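Side-chain contacts in glycoside hydrolase, family 11\:clostridium cellulosome enzyme, dockerin type i\:polysaccharide (Clostridium thermocellum, PDB 2C71), which probably removes acetyl groups from xylan as a metal-dependent family 4 carbohydrate esterase of the plant cell-wall-degrading cellulosome: residues A[7-12]-A[25-30]; A[152-157]-A[166-171]; A[69-74]-A[81-86]; A[36-41]-A[88-93]; A[106-111]-A[201-206]. All blocks are in the same frame, centred on the assembly; numbering follows the deposited sequence. Where two conformers were deposited one is given.

Interaction 1. Residues A[7-12]-A[25-30]; sequences VALTFD and DKLDKY
The ring of Phe11 meets Leu27 of the helix through its atom CE2, which lies 4.3 Å from Leu27 CD1. A second ring, Phe36 on the neighbouring strand, packs against Phe11 with the two planes only about 25° apart. This is the inner layer of a beta-alpha-beta unit made of strand 6-12, helix 17-30 and strand 35-38, part of the NodB-type barrel. Alternation along the strand sends Leu9 and Phe11 to the helix side, while Thr10 and Asp12 face the other way, where Asp12 forms a salt bridge with Arg102. Apolar branched and aromatic residues suit the helix side because the contact is wholly buried. Leu9 extends CG anti to its own backbone N (chi1 -178°), which carries its methyls out to helix 17-30; there its CD2 also lies 3.9 Å from Phe11 CE2. Away from this contact, Asp25 and Asp28 both form salt bridges with Arg53 of helix 45-56. Lys29 lays its CG over the centre of the Tyr30 ring, 4.3 Å above the plane. Leu27 serves both strand residues by dividing its fork: CD1 goes to Phe11, and CD2 comes within 3.8 Å of Leu9 CD2.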
# COMPACT_ATOMS: atom_id res chain seq x y z
N VAL A 7 1.40 -11.28 -7.51
CA VAL A 7 1.82 -10.49 -6.33
C VAL A 7 1.17 -9.14 -6.40
O VAL A 7 0.80 -8.65 -7.47
CB VAL A 7 3.36 -10.31 -6.22
CG1 VAL A 7 4.05 -11.62 -5.69
CG2 VAL A 7 3.94 -9.84 -7.60
N ALA A 8 1.11 -8.51 -5.23
CA ALA A 8 0.59 -7.16 -5.10
C ALA A 8 1.68 -6.23 -4.55
O ALA A 8 2.05 -6.33 -3.40
CB ALA A 8 -0.61 -7.15 -4.22
N LEU A 9 2.08 -5.30 -5.37
CA LEU A 9 3.05 -4.34 -5.00
C LEU A 9 2.28 -3.18 -4.32
O LEU A 9 1.34 -2.63 -4.93
CB LEU A 9 3.75 -3.97 -6.31
CG LEU A 9 4.87 -2.97 -6.21
CD1 LEU A 9 6.04 -3.50 -5.41
CD2 LEU A 9 5.29 -2.55 -7.64
N THR A 10 2.64 -2.81 -3.07
CA THR A 10 1.91 -1.82 -2.31
C THR A 10 2.89 -0.81 -1.70
O THR A 10 4.05 -1.14 -1.43
CB THR A 10 1.02 -2.44 -1.22
OG1 THR A 10 1.80 -2.87 -0.12
CG2 THR A 10 0.14 -3.58 -1.75
N PHE A 11 2.41 0.44 -1.54
CA PHE A 11 3.28 1.55 -1.15
C PHE A 11 2.61 2.36 -0.06
O PHE A 11 1.51 2.87 -0.25
CB PHE A 11 3.53 2.46 -2.34
CG PHE A 11 4.28 1.79 -3.45
CD1 PHE A 11 5.67 1.70 -3.40
CD2 PHE A 11 3.62 1.24 -4.55
CE1 PHE A 11 6.38 1.04 -4.40
CE2 PHE A 11 4.33 0.58 -5.54
CZ PHE A 11 5.69 0.48 -5.44
N ASP A 12 3.29 2.52 1.07
CA ASP A 12 2.76 3.31 2.18
C ASP A 12 3.25 4.75 2.16
O ASP A 12 4.29 5.06 1.56
CB ASP A 12 3.13 2.66 3.52
CG ASP A 12 2.29 1.44 3.83
OD1 ASP A 12 1.30 1.19 3.09
OD2 ASP A 12 2.60 0.72 4.80
N ASP A 25 6.08 6.97 -12.06
CA ASP A 25 6.83 6.95 -13.33
C ASP A 25 7.38 5.57 -13.62
O ASP A 25 7.37 5.14 -14.78
CB ASP A 25 7.92 7.98 -13.34
CG ASP A 25 7.42 9.42 -13.41
OD1 ASP A 25 6.28 9.70 -13.72
OD2 ASP A 25 8.30 10.33 -13.24
N LYS A 26 7.93 4.86 -12.62
CA LYS A 26 8.40 3.49 -12.82
C LYS A 26 7.25 2.57 -13.20
O LYS A 26 7.38 1.71 -14.08
CB LYS A 26 9.07 2.93 -11.56
CG LYS A 26 10.34 3.62 -11.12
CD LYS A 26 11.48 3.56 -12.12
CE LYS A 26 12.67 4.31 -11.61
NZ LYS A 26 13.76 4.35 -12.54
N LEU A 27 6.12 2.70 -12.52
CA LEU A 27 4.97 1.84 -12.81
C LEU A 27 4.46 2.09 -14.22
O LEU A 27 4.04 1.14 -14.93
CB LEU A 27 3.88 2.01 -11.77
CG LEU A 27 4.34 1.71 -10.33
CD1 LEU A 27 3.18 2.07 -9.36
CD2 LEU A 27 4.79 0.29 -10.14
N ASP A 28 4.51 3.32 -14.70
CA ASP A 28 4.15 3.61 -16.09
C ASP A 28 5.14 2.94 -17.04
O ASP A 28 4.74 2.39 -18.08
CB ASP A 28 4.13 5.13 -16.37
CG ASP A 28 2.96 5.90 -15.78
OD1 ASP A 28 1.92 5.29 -15.47
OD2 ASP A 28 3.10 7.16 -15.69
N LYS A 29 6.44 3.05 -16.75
CA LYS A 29 7.47 2.48 -17.61
C LYS A 29 7.24 1.01 -17.86
O LYS A 29 7.42 0.51 -18.97
CB LYS A 29 8.85 2.72 -16.99
CG LYS A 29 10.05 2.19 -17.72
CD LYS A 29 11.34 2.41 -16.73
CE LYS A 29 12.62 2.00 -17.29
NZ LYS A 29 13.71 2.36 -16.36
N TYR A 30 6.85 0.29 -16.81
CA TYR A 30 6.65 -1.17 -16.87
C TYR A 30 5.20 -1.60 -17.06
O TYR A 30 4.91 -2.78 -17.13
CB TYR A 30 7.23 -1.83 -15.59
CG TYR A 30 8.69 -1.64 -15.48
CD1 TYR A 30 9.51 -2.27 -16.37
CD2 TYR A 30 9.28 -0.85 -14.48
CE1 TYR A 30 10.88 -2.07 -16.33
CE2 TYR A 30 10.65 -0.66 -14.42
CZ TYR A 30 11.46 -1.28 -15.35
OH TYR A 30 12.83 -1.12 -15.36

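Interaction 2. Residues A[152-157]-A[166-171]; sequences ILLHDV and EALDII
Leu154 overlaps the end of Leu168, the two side chains running past one another in opposite directions until Leu154 CD1 and Leu168 CD2 lie 4.2 Å apart. The same Leu154 methyl also touches the tip of Ile171, with CD1 to CD1 at 4.3 Å. One strand methyl therefore meets two helix residues three positions apart, a spacing that brings both near the same face. Leu154 reaches them because its chi2 is extended (171°), pushing CD1 outward from the strand. Leucine offers a forked end and isoleucine an extended CD1 arm, and both fit a fully buried layer, where a polar group would need a partner. Next to them, Ile152 and Ile171 share a further neighbour, Val142 of helix 135-145. In the helix backbone Ala167 O is shared by two donors, Ile170 N at 3.0 Å and Ile171 N at 2.9 Å. Asp169 forms salt bridges with Lys26 and Lys29, tying helix 164-177 to helix 17-30. The opposite strand face is polar at its end, where His155 ND1 bonds to Asp128 and the imidazole touches Asp13, a magnesium ligand. A strand that turns apolar residues to its covering helix and ends beside a metal ligand is characteristic of beta/alpha barrels such as the NodB-type deacetylase domain, whose active sites lie at the C-terminal ends of the strands.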
# COMPACT_ATOMS: atom_id res chain seq x y z
N ILE A 152 3.44 -7.23 -1.11
CA ILE A 152 4.77 -6.61 -0.90
C ILE A 152 4.55 -5.23 -0.31
O ILE A 152 3.85 -4.40 -0.91
CB ILE A 152 5.50 -6.46 -2.24
CG1 ILE A 152 5.67 -7.79 -2.98
CG2 ILE A 152 6.86 -5.79 -1.99
CD1 ILE A 152 6.05 -7.63 -4.41
N LEU A 153 5.11 -4.97 0.87
CA LEU A 153 5.00 -3.70 1.59
C LEU A 153 6.28 -2.89 1.33
O LEU A 153 7.36 -3.22 1.85
CB LEU A 153 4.77 -3.94 3.06
CG LEU A 153 4.43 -2.70 3.91
CD1 LEU A 153 4.00 -3.17 5.30
CD2 LEU A 153 5.52 -1.66 4.03
N LEU A 154 6.18 -1.85 0.50
CA LEU A 154 7.20 -0.84 0.29
C LEU A 154 6.65 0.52 0.70
O LEU A 154 5.48 0.66 1.04
CB LEU A 154 7.65 -0.85 -1.19
CG LEU A 154 8.36 -2.11 -1.64
CD1 LEU A 154 8.55 -2.09 -3.17
CD2 LEU A 154 9.74 -2.26 -0.91
N HIS A 155 7.52 1.53 0.67
CA HIS A 155 7.12 2.91 0.96
C HIS A 155 7.38 3.75 -0.28
O HIS A 155 8.50 3.76 -0.81
CB HIS A 155 7.97 3.49 2.11
CG HIS A 155 7.74 2.78 3.41
ND1 HIS A 155 8.25 1.54 3.70
CD2 HIS A 155 6.98 3.14 4.47
CE1 HIS A 155 7.82 1.16 4.90
NE2 HIS A 155 7.03 2.11 5.38
N ASP A 156 6.39 4.53 -0.71
CA ASP A 156 6.69 5.54 -1.74
C ASP A 156 7.34 6.74 -1.12
O ASP A 156 8.10 7.45 -1.80
CB ASP A 156 5.54 5.90 -2.66
CG ASP A 156 4.27 6.29 -1.95
OD1 ASP A 156 3.89 5.62 -0.97
OD2 ASP A 156 3.60 7.23 -2.49
N VAL A 157 7.08 7.03 0.16
CA VAL A 157 7.55 8.23 0.80
C VAL A 157 8.28 7.86 2.10
O VAL A 157 7.72 7.21 2.97
CB VAL A 157 6.35 9.17 1.11
CG1 VAL A 157 6.86 10.48 1.69
CG2 VAL A 157 5.56 9.46 -0.18
N GLU A 166 14.14 3.10 -7.74
CA GLU A 166 15.21 2.39 -8.44
C GLU A 166 15.18 0.89 -8.17
O GLU A 166 15.51 0.07 -9.05
CB GLU A 166 16.54 3.06 -8.07
CG GLU A 166 16.68 4.48 -8.63
CD GLU A 166 15.73 5.54 -8.06
OE1 GLU A 166 15.46 5.60 -6.83
OE2 GLU A 166 15.23 6.34 -8.89
N ALA A 167 14.76 0.48 -6.97
CA ALA A 167 14.60 -0.94 -6.68
C ALA A 167 13.61 -1.58 -7.64
O ALA A 167 13.74 -2.76 -7.98
CB ALA A 167 14.18 -1.15 -5.25
N LEU A 168 12.58 -0.84 -8.05
CA LEU A 168 11.56 -1.38 -8.94
C LEU A 168 12.13 -1.75 -10.32
O LEU A 168 11.58 -2.63 -10.98
CB LEU A 168 10.39 -0.39 -9.12
CG LEU A 168 9.65 -0.05 -7.82
CD1 LEU A 168 8.58 1.01 -8.12
CD2 LEU A 168 9.00 -1.26 -7.22
N ASP A 169 13.22 -1.09 -10.73
CA ASP A 169 13.91 -1.48 -11.98
C ASP A 169 14.49 -2.86 -11.97
O ASP A 169 14.79 -3.39 -13.05
CB ASP A 169 15.01 -0.48 -12.36
CG ASP A 169 14.46 0.84 -12.83
OD1 ASP A 169 13.53 0.87 -13.68
OD2 ASP A 169 14.99 1.87 -12.37
N ILE A 170 14.71 -3.45 -10.78
CA ILE A 170 15.12 -4.83 -10.61
C ILE A 170 13.91 -5.70 -10.30
O ILE A 170 13.72 -6.76 -10.92
CB ILE A 170 16.20 -4.98 -9.54
CG1 ILE A 170 17.44 -4.18 -9.92
CG2 ILE A 170 16.53 -6.43 -9.29
CD1 ILE A 170 18.41 -3.98 -8.76
N ILE A 171 13.10 -5.30 -9.32
CA ILE A 171 11.96 -6.12 -8.89
C ILE A 171 11.04 -6.47 -10.04
O ILE A 171 10.64 -7.65 -10.17
CB ILE A 171 11.18 -5.40 -7.77
CG1 ILE A 171 12.04 -5.26 -6.49
CG2 ILE A 171 9.88 -6.11 -7.48
CD1 ILE A 171 11.50 -4.24 -5.51

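Interaction 3. Residues A[69-74]-A[81-86]; sequences SGMANM and KSIADT
The loop that follows strand 60-63 leads away from the magnesium ligand His64 and folds back onto helix 76-94, and Met71 is the side chain by which it rests on Ser82 and Ile83. A type I turn from Met71 to Met74, closed by Met74 N to Met71 O at 3.1 Å, swings the chain round just before the helix begins. Met71 runs out straight through chi2 and then bends at chi3 (71°), which turns its terminal methyl onto the helix. There CE lies 3.7 Å from Ser82 OG and 3.8 Å from Ser82 CB. It also meets Ile83 CD1, but so closely that the separation is doubtful, Ile83 having been modelled in two conformers. The Ser82 hydroxyl is bonded to Trp66 N, so it pairs with the same loop while OG and CB touch the methyl in van der Waals contact. Phe101 and Pro104 also touch Met71. Two further bonds brace the helix itself: Lys81 NZ joins Asp85 OD2 at 2.8 Å on the syn lone pair of the carboxylate, and Thr86 OG1 reaches back to Ser82 O at 2.8 Å, almost in line with the carbonyl (164°). Methionine suits this place because an unbranched, flexible thioether can span the gap from loop to helix and shape itself to a mixed surface. The Met71 contact is thus dispersive and non-directional, whereas the hydrogen bond between Ser82 and Trp66 is a directional tie between helix and loop.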
# COMPACT_ATOMS: atom_id res chain seq x y z
N SER A 69 0.75 7.82 13.69
CA SER A 69 0.73 7.29 15.04
C SER A 69 0.20 5.86 15.03
O SER A 69 -0.81 5.52 14.42
CB SER A 69 -0.23 8.13 15.92
OG SER A 69 0.27 9.44 16.09
N GLY A 70 0.82 4.98 15.83
CA GLY A 70 0.27 3.66 16.08
C GLY A 70 -1.13 3.76 16.65
O GLY A 70 -1.39 4.63 17.50
N MET A 71 -2.02 2.85 16.25
CA MET A 71 -3.44 3.01 16.52
C MET A 71 -3.99 1.99 17.52
O MET A 71 -5.17 2.04 17.88
CB MET A 71 -4.24 2.95 15.22
CG MET A 71 -3.90 4.05 14.23
SD MET A 71 -4.96 4.03 12.77
CE MET A 71 -6.51 4.59 13.46
N ALA A 72 -3.14 1.07 17.97
CA ALA A 72 -3.61 -0.14 18.65
C ALA A 72 -4.19 0.17 20.02
O ALA A 72 -5.08 -0.53 20.51
CB ALA A 72 -2.48 -1.15 18.76
N ASN A 73 -3.68 1.23 20.65
CA ASN A 73 -4.12 1.66 21.97
C ASN A 73 -5.01 2.89 21.92
O ASN A 73 -5.31 3.52 22.94
CB ASN A 73 -2.92 1.88 22.89
CG ASN A 73 -2.12 0.62 23.08
OD1 ASN A 73 -2.64 -0.39 23.53
ND2 ASN A 73 -0.86 0.69 22.76
N MET A 74 -5.52 3.22 20.72
CA MET A 74 -6.44 4.31 20.56
C MET A 74 -7.87 3.87 20.99
O MET A 74 -8.22 2.68 20.96
CB MET A 74 -6.44 4.81 19.10
CG MET A 74 -5.28 5.68 18.81
SD MET A 74 -5.40 6.25 17.09
CE MET A 74 -3.83 7.10 16.91
N LYS A 81 -12.49 8.33 13.82
CA LYS A 81 -12.20 9.63 13.23
C LYS A 81 -11.07 9.55 12.24
O LYS A 81 -11.12 10.12 11.14
CB LYS A 81 -11.91 10.67 14.32
CG LYS A 81 -11.53 12.01 13.78
CD LYS A 81 -11.35 13.04 14.85
CE LYS A 81 -10.92 14.38 14.27
NZ LYS A 81 -11.80 14.91 13.17
N SER A 82 -9.99 8.89 12.65
CA SER A 82 -8.81 8.78 11.78
C SER A 82 -9.17 8.11 10.46
O SER A 82 -8.77 8.55 9.37
CB SER A 82 -7.74 8.03 12.51
OG SER A 82 -6.59 7.85 11.74
N ILE A 83 -9.88 6.99 10.55
CA ILE A 83 -10.23 6.23 9.36
C ILE A 83 -11.26 6.97 8.48
O ILE A 83 -11.14 6.94 7.24
CB ILE A 83 -10.66 4.77 9.70
CG1 ILE A 83 -9.41 3.83 9.80
CG2 ILE A 83 -11.70 4.23 8.64
CD1 ILE A 83 -8.33 4.22 10.73
N ALA A 84 -12.29 7.58 9.08
CA ALA A 84 -13.35 8.27 8.33
C ALA A 84 -12.83 9.51 7.66
O ALA A 84 -13.17 9.79 6.49
CB ALA A 84 -14.53 8.61 9.24
N ASP A 85 -12.00 10.28 8.35
CA ASP A 85 -11.50 11.51 7.77
C ASP A 85 -10.60 11.20 6.56
O ASP A 85 -10.61 11.92 5.58
CB ASP A 85 -10.76 12.34 8.82
CG ASP A 85 -11.63 12.99 9.85
OD1 ASP A 85 -12.88 12.87 9.76
OD2 ASP A 85 -11.08 13.63 10.78
N THR A 86 -9.84 10.11 6.66
CA THR A 86 -8.99 9.66 5.54
C THR A 86 -9.83 9.22 4.34
O THR A 86 -9.59 9.60 3.20
CB THR A 86 -8.01 8.60 6.03
OG1 THR A 86 -7.19 9.15 7.08
CG2 THR A 86 -7.10 8.12 4.91

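Interaction 4. Residues A[36-41]-A[88-93]; sequences FMVVGQ and AVIQKY
Val38 has chi1 at -60°, which places CG2 in the crowded position between backbone N and carbonyl carbon and aims it at the helix; Ile90, with chi1 -65° and chi2 extended, stretches its CD1 forward to meet it. The two side chains approach tip to tip, Val38 CG2 lying 3.5 Å from Ile90 CD1 and 3.8 Å from Ile90 CG1. A short beta-branched valine on the strand leaves room for the longer isoleucine, which spans the remaining distance. Both also touch Ile61 on the adjacent strand 60-63, while Ile51 of helix 45-56 adds to the wall around Val38. The pairing sets helix 76-94 against the parallel sheet of the NodB-type barrel, near the C-terminal end of strand 35-38. Beyond that strand the chain turns into a short 3-10 segment, and the backbones draw closest at Gly40, whose CA stands 6.8 Å from Val89 CA. Here the glycine meets the helix through its backbone, Gly40 O lying 3.9 Å from Val89 CG2. The next turn of the helix carries Tyr93, its hydroxyl bonded to Asp45 at the start of helix 45-56, its ring also touching Ile51. Lys92 CG sits 4.0 Å above one face of that Tyr93 ring, displaced toward the rim.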
# COMPACT_ATOMS: atom_id res chain seq x y z
N PHE A 36 -1.66 2.01 -3.35
CA PHE A 36 -1.08 3.06 -2.48
C PHE A 36 -1.92 3.18 -1.23
O PHE A 36 -3.11 3.46 -1.32
CB PHE A 36 -1.01 4.39 -3.22
CG PHE A 36 -0.06 4.37 -4.38
CD1 PHE A 36 -0.43 3.88 -5.63
CD2 PHE A 36 1.26 4.79 -4.20
CE1 PHE A 36 0.50 3.80 -6.64
CE2 PHE A 36 2.18 4.72 -5.24
CZ PHE A 36 1.77 4.22 -6.46
N MET A 37 -1.30 2.97 -0.08
CA MET A 37 -1.95 3.09 1.24
C MET A 37 -1.59 4.48 1.75
O MET A 37 -0.44 4.74 2.14
CB MET A 37 -1.49 1.98 2.20
CG MET A 37 -1.61 0.59 1.62
SD MET A 37 -3.23 0.06 1.03
CE MET A 37 -4.03 -0.26 2.62
N VAL A 38 -2.55 5.39 1.65
CA VAL A 38 -2.28 6.83 1.82
C VAL A 38 -2.67 7.32 3.20
O VAL A 38 -3.52 6.76 3.91
CB VAL A 38 -2.98 7.67 0.73
CG1 VAL A 38 -2.49 7.26 -0.66
CG2 VAL A 38 -4.47 7.62 0.83
N VAL A 39 -2.00 8.38 3.59
CA VAL A 39 -2.15 9.01 4.91
C VAL A 39 -2.98 10.28 4.73
O VAL A 39 -2.66 11.18 3.94
CB VAL A 39 -0.75 9.31 5.51
CG1 VAL A 39 -0.87 10.08 6.82
CG2 VAL A 39 -0.02 8.00 5.71
N GLY A 40 -4.10 10.35 5.47
CA GLY A 40 -5.08 11.40 5.26
C GLY A 40 -4.55 12.82 5.34
O GLY A 40 -4.94 13.69 4.54
N GLN A 41 -3.67 13.09 6.29
CA GLN A 41 -2.97 14.41 6.44
C GLN A 41 -2.35 14.90 5.21
O GLN A 41 -2.14 16.12 5.08
CB GLN A 41 -1.87 14.41 7.53
CG GLN A 41 -2.49 14.63 8.89
CD GLN A 41 -1.52 14.41 10.06
OE1 GLN A 41 -0.54 13.69 9.95
NE2 GLN A 41 -1.79 15.09 11.19
N ALA A 88 -12.75 10.22 3.63
CA ALA A 88 -13.44 11.36 3.04
C ALA A 88 -12.58 12.14 2.07
O ALA A 88 -13.04 12.57 1.00
CB ALA A 88 -13.98 12.28 4.12
N VAL A 89 -11.30 12.36 2.41
CA VAL A 89 -10.42 13.09 1.49
C VAL A 89 -10.09 12.25 0.28
O VAL A 89 -9.99 12.80 -0.83
CB VAL A 89 -9.19 13.68 2.19
CG1 VAL A 89 -9.53 14.81 3.14
CG2 VAL A 89 -8.32 12.63 2.86
N ILE A 90 -9.94 10.94 0.46
CA ILE A 90 -9.72 10.08 -0.70
C ILE A 90 -10.93 10.15 -1.65
O ILE A 90 -10.79 10.31 -2.87
CB ILE A 90 -9.44 8.64 -0.29
CG1 ILE A 90 -8.12 8.55 0.48
CG2 ILE A 90 -9.44 7.71 -1.53
CD1 ILE A 90 -7.94 7.27 1.24
N GLN A 91 -12.11 10.05 -1.11
CA GLN A 91 -13.33 10.12 -1.96
C GLN A 91 -13.38 11.44 -2.73
O GLN A 91 -13.74 11.50 -3.90
CB GLN A 91 -14.57 9.92 -1.11
CG GLN A 91 -15.87 10.01 -1.87
CD GLN A 91 -16.10 8.99 -2.96
OE1 GLN A 91 -15.93 7.77 -2.78
NE2 GLN A 91 -16.49 9.51 -4.12
N LYS A 92 -13.06 12.51 -2.04
CA LYS A 92 -13.16 13.84 -2.62
C LYS A 92 -12.31 13.96 -3.89
O LYS A 92 -12.77 14.56 -4.90
CB LYS A 92 -12.76 14.90 -1.59
CG LYS A 92 -12.88 16.31 -2.11
CD LYS A 92 -12.66 17.28 -1.03
CE LYS A 92 -12.60 18.71 -1.53
NZ LYS A 92 -12.33 19.68 -0.37
N TYR A 93 -11.10 13.42 -3.88
CA TYR A 93 -10.13 13.71 -4.93
C TYR A 93 -9.99 12.55 -5.92
O TYR A 93 -9.72 12.75 -7.10
CB TYR A 93 -8.76 14.04 -4.32
CG TYR A 93 -8.76 15.28 -3.45
CD1 TYR A 93 -9.16 16.50 -3.96
CD2 TYR A 93 -8.37 15.22 -2.12
CE1 TYR A 93 -9.16 17.64 -3.17
CE2 TYR A 93 -8.37 16.35 -1.33
CZ TYR A 93 -8.77 17.56 -1.86
OH TYR A 93 -8.77 18.68 -1.07

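Interaction 5. Residues A[106-111]-A[201-206]; sequences LETSPT and KRMYNS
This is a surface contact between two loops far apart in sequence: the C-terminal tail, running on after helix 185-192, lays Met203 against Leu106 and Thr108 just ahead of helix 110-115. A single methyl does the touching. Met203 CE lies 3.7 Å from Leu106 O, 4.4 Å from Leu106 CB and 4.1 Å from Thr108 CG2. A chi1 of -167° sets CG of the methionine opposite the backbone N; the chain then bends at chi2 and again at chi3 (54°), curling its end against the loop. Such pliancy suits a half-exposed site where carbonyl oxygen and methyl group must be met together. Thr108 presents its methyl rather than its hydroxyl to the thioether, and Leu106, in a left-handed backbone conformation (phi 60°), turns its carbonyl to CE. The side chain of Leu106 is about 8 Å from the magnesium ion, and the contact lies near the metal site. Pro103 packs against both Thr108 and Met203. Directly after Thr108, Ser109 caps helix 110-115 through its OG to Leu112 N, while Tyr204 of the tail hydrogen-bonds by its backbone to Phe120 of strand 119-120.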
# COMPACT_ATOMS: atom_id res chain seq x y z
N LEU A 106 2.07 -1.57 11.51
CA LEU A 106 1.56 -2.94 11.52
C LEU A 106 1.05 -3.33 12.90
O LEU A 106 0.86 -4.52 13.15
CB LEU A 106 2.51 -3.97 10.95
CG LEU A 106 2.95 -3.69 9.51
CD1 LEU A 106 3.85 -4.76 9.00
CD2 LEU A 106 1.73 -3.57 8.56
N GLU A 107 0.71 -2.37 13.76
CA GLU A 107 0.27 -2.66 15.12
C GLU A 107 -1.24 -2.79 15.20
O GLU A 107 -1.96 -1.87 14.81
CB GLU A 107 0.75 -1.57 16.07
CG GLU A 107 2.24 -1.66 16.32
CD GLU A 107 2.95 -0.40 16.84
OE1 GLU A 107 2.36 0.69 16.92
OE2 GLU A 107 4.18 -0.53 17.13
N THR A 108 -1.74 -3.93 15.71
CA THR A 108 -3.16 -4.18 15.82
C THR A 108 -3.53 -4.48 17.27
O THR A 108 -2.66 -4.75 18.13
CB THR A 108 -3.65 -5.29 14.90
OG1 THR A 108 -3.13 -6.54 15.34
CG2 THR A 108 -3.25 -5.02 13.43
N SER A 109 -4.84 -4.46 17.52
CA SER A 109 -5.45 -4.88 18.78
C SER A 109 -6.84 -5.32 18.43
O SER A 109 -7.36 -4.95 17.39
CB SER A 109 -5.50 -3.73 19.81
OG SER A 109 -6.33 -2.70 19.30
N PRO A 110 -7.51 -6.02 19.37
CA PRO A 110 -8.95 -6.31 19.18
C PRO A 110 -9.76 -5.05 18.95
O PRO A 110 -10.64 -5.04 18.11
CB PRO A 110 -9.33 -7.04 20.46
CG PRO A 110 -8.07 -7.75 20.81
CD PRO A 110 -6.98 -6.74 20.54
N THR A 111 -9.46 -3.99 19.70
CA THR A 111 -10.19 -2.74 19.54
C THR A 111 -10.02 -2.17 18.14
O THR A 111 -10.97 -1.66 17.54
CB THR A 111 -9.77 -1.74 20.64
OG1 THR A 111 -10.06 -2.32 21.92
CG2 THR A 111 -10.51 -0.43 20.52
N LYS A 201 -11.44 -10.63 10.71
CA LYS A 201 -10.64 -9.87 11.66
C LYS A 201 -9.22 -10.43 11.76
O LYS A 201 -8.75 -10.76 12.85
CB LYS A 201 -11.30 -9.87 13.04
CG LYS A 201 -12.41 -8.84 13.20
CD LYS A 201 -12.28 -7.74 12.16
CE LYS A 201 -13.58 -6.95 12.03
NZ LYS A 201 -13.38 -5.67 11.29
N ARG A 202 -8.56 -10.54 10.62
CA ARG A 202 -7.21 -11.04 10.56
C ARG A 202 -6.44 -10.19 9.55
O ARG A 202 -7.00 -9.65 8.60
CB ARG A 202 -7.23 -12.47 10.14
CG ARG A 202 -8.03 -13.33 11.13
CD ARG A 202 -8.26 -14.70 10.68
NE ARG A 202 -6.99 -15.37 10.65
CZ ARG A 202 -6.81 -16.56 10.08
NH1 ARG A 202 -7.82 -17.17 9.49
NH2 ARG A 202 -5.60 -17.12 10.08
N MET A 203 -5.15 -10.06 9.79
CA MET A 203 -4.28 -9.30 8.88
C MET A 203 -3.74 -10.20 7.78
O MET A 203 -3.15 -11.25 8.04
CB MET A 203 -3.13 -8.54 9.58
CG MET A 203 -2.41 -7.49 8.65
SD MET A 203 -1.79 -6.09 9.51
CE MET A 203 -0.77 -6.85 10.76
N TYR A 204 -3.96 -9.79 6.53
CA TYR A 204 -3.47 -10.55 5.37
C TYR A 204 -2.08 -10.09 5.02
O TYR A 204 -1.85 -8.92 4.68
CB TYR A 204 -4.33 -10.30 4.16
CG TYR A 204 -5.71 -10.89 4.23
CD1 TYR A 204 -6.74 -10.28 4.93
CD2 TYR A 204 -6.01 -12.08 3.53
CE1 TYR A 204 -8.01 -10.80 4.97
CE2 TYR A 204 -7.29 -12.59 3.54
CZ TYR A 204 -8.28 -11.95 4.29
OH TYR A 204 -9.57 -12.48 4.31
N ASN A 205 -1.10 -11.01 5.06
CA ASN A 205 0.23 -10.78 4.51
C ASN A 205 0.36 -11.37 3.10
O ASN A 205 1.32 -11.08 2.38
CB ASN A 205 1.31 -11.35 5.41
CG ASN A 205 1.27 -10.74 6.78
OD1 ASN A 205 1.33 -9.49 6.89
ND2 ASN A 205 1.19 -11.54 7.79
N SER A 206 -0.62 -12.16 2.70
CA SER A 206 -0.68 -12.85 1.44
C SER A 206 -2.13 -13.26 1.24
O SER A 206 -2.94 -13.20 2.17
CB SER A 206 0.14 -14.11 1.49
OG SER A 206 -0.25 -14.98 2.50

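In the fold
Along the chain, interaction 1 closes first; interaction 3 is nested in the loop closed by interaction 4, and interaction 2 in that of interaction 5. Interactions 1, 2 and 4 all reach one parallel sheet. Strand 6-12 lies between strands 151-155 and 35-38, and the centres of 1 and 2 are 7 Å apart, those of 1 and 4 18 Å. Interactions 3 and 4 share a helix, 76-94. Their centres are 13 Å apart. Interactions 3 and 5, with centres 14 Å apart, meet where Ser109 OG bonds to Ala72 O. The sheet-helix contacts thus build the barrel wall, while the loop contacts appear to frame the rim near the magnesium ion, held by Asp13 and His64.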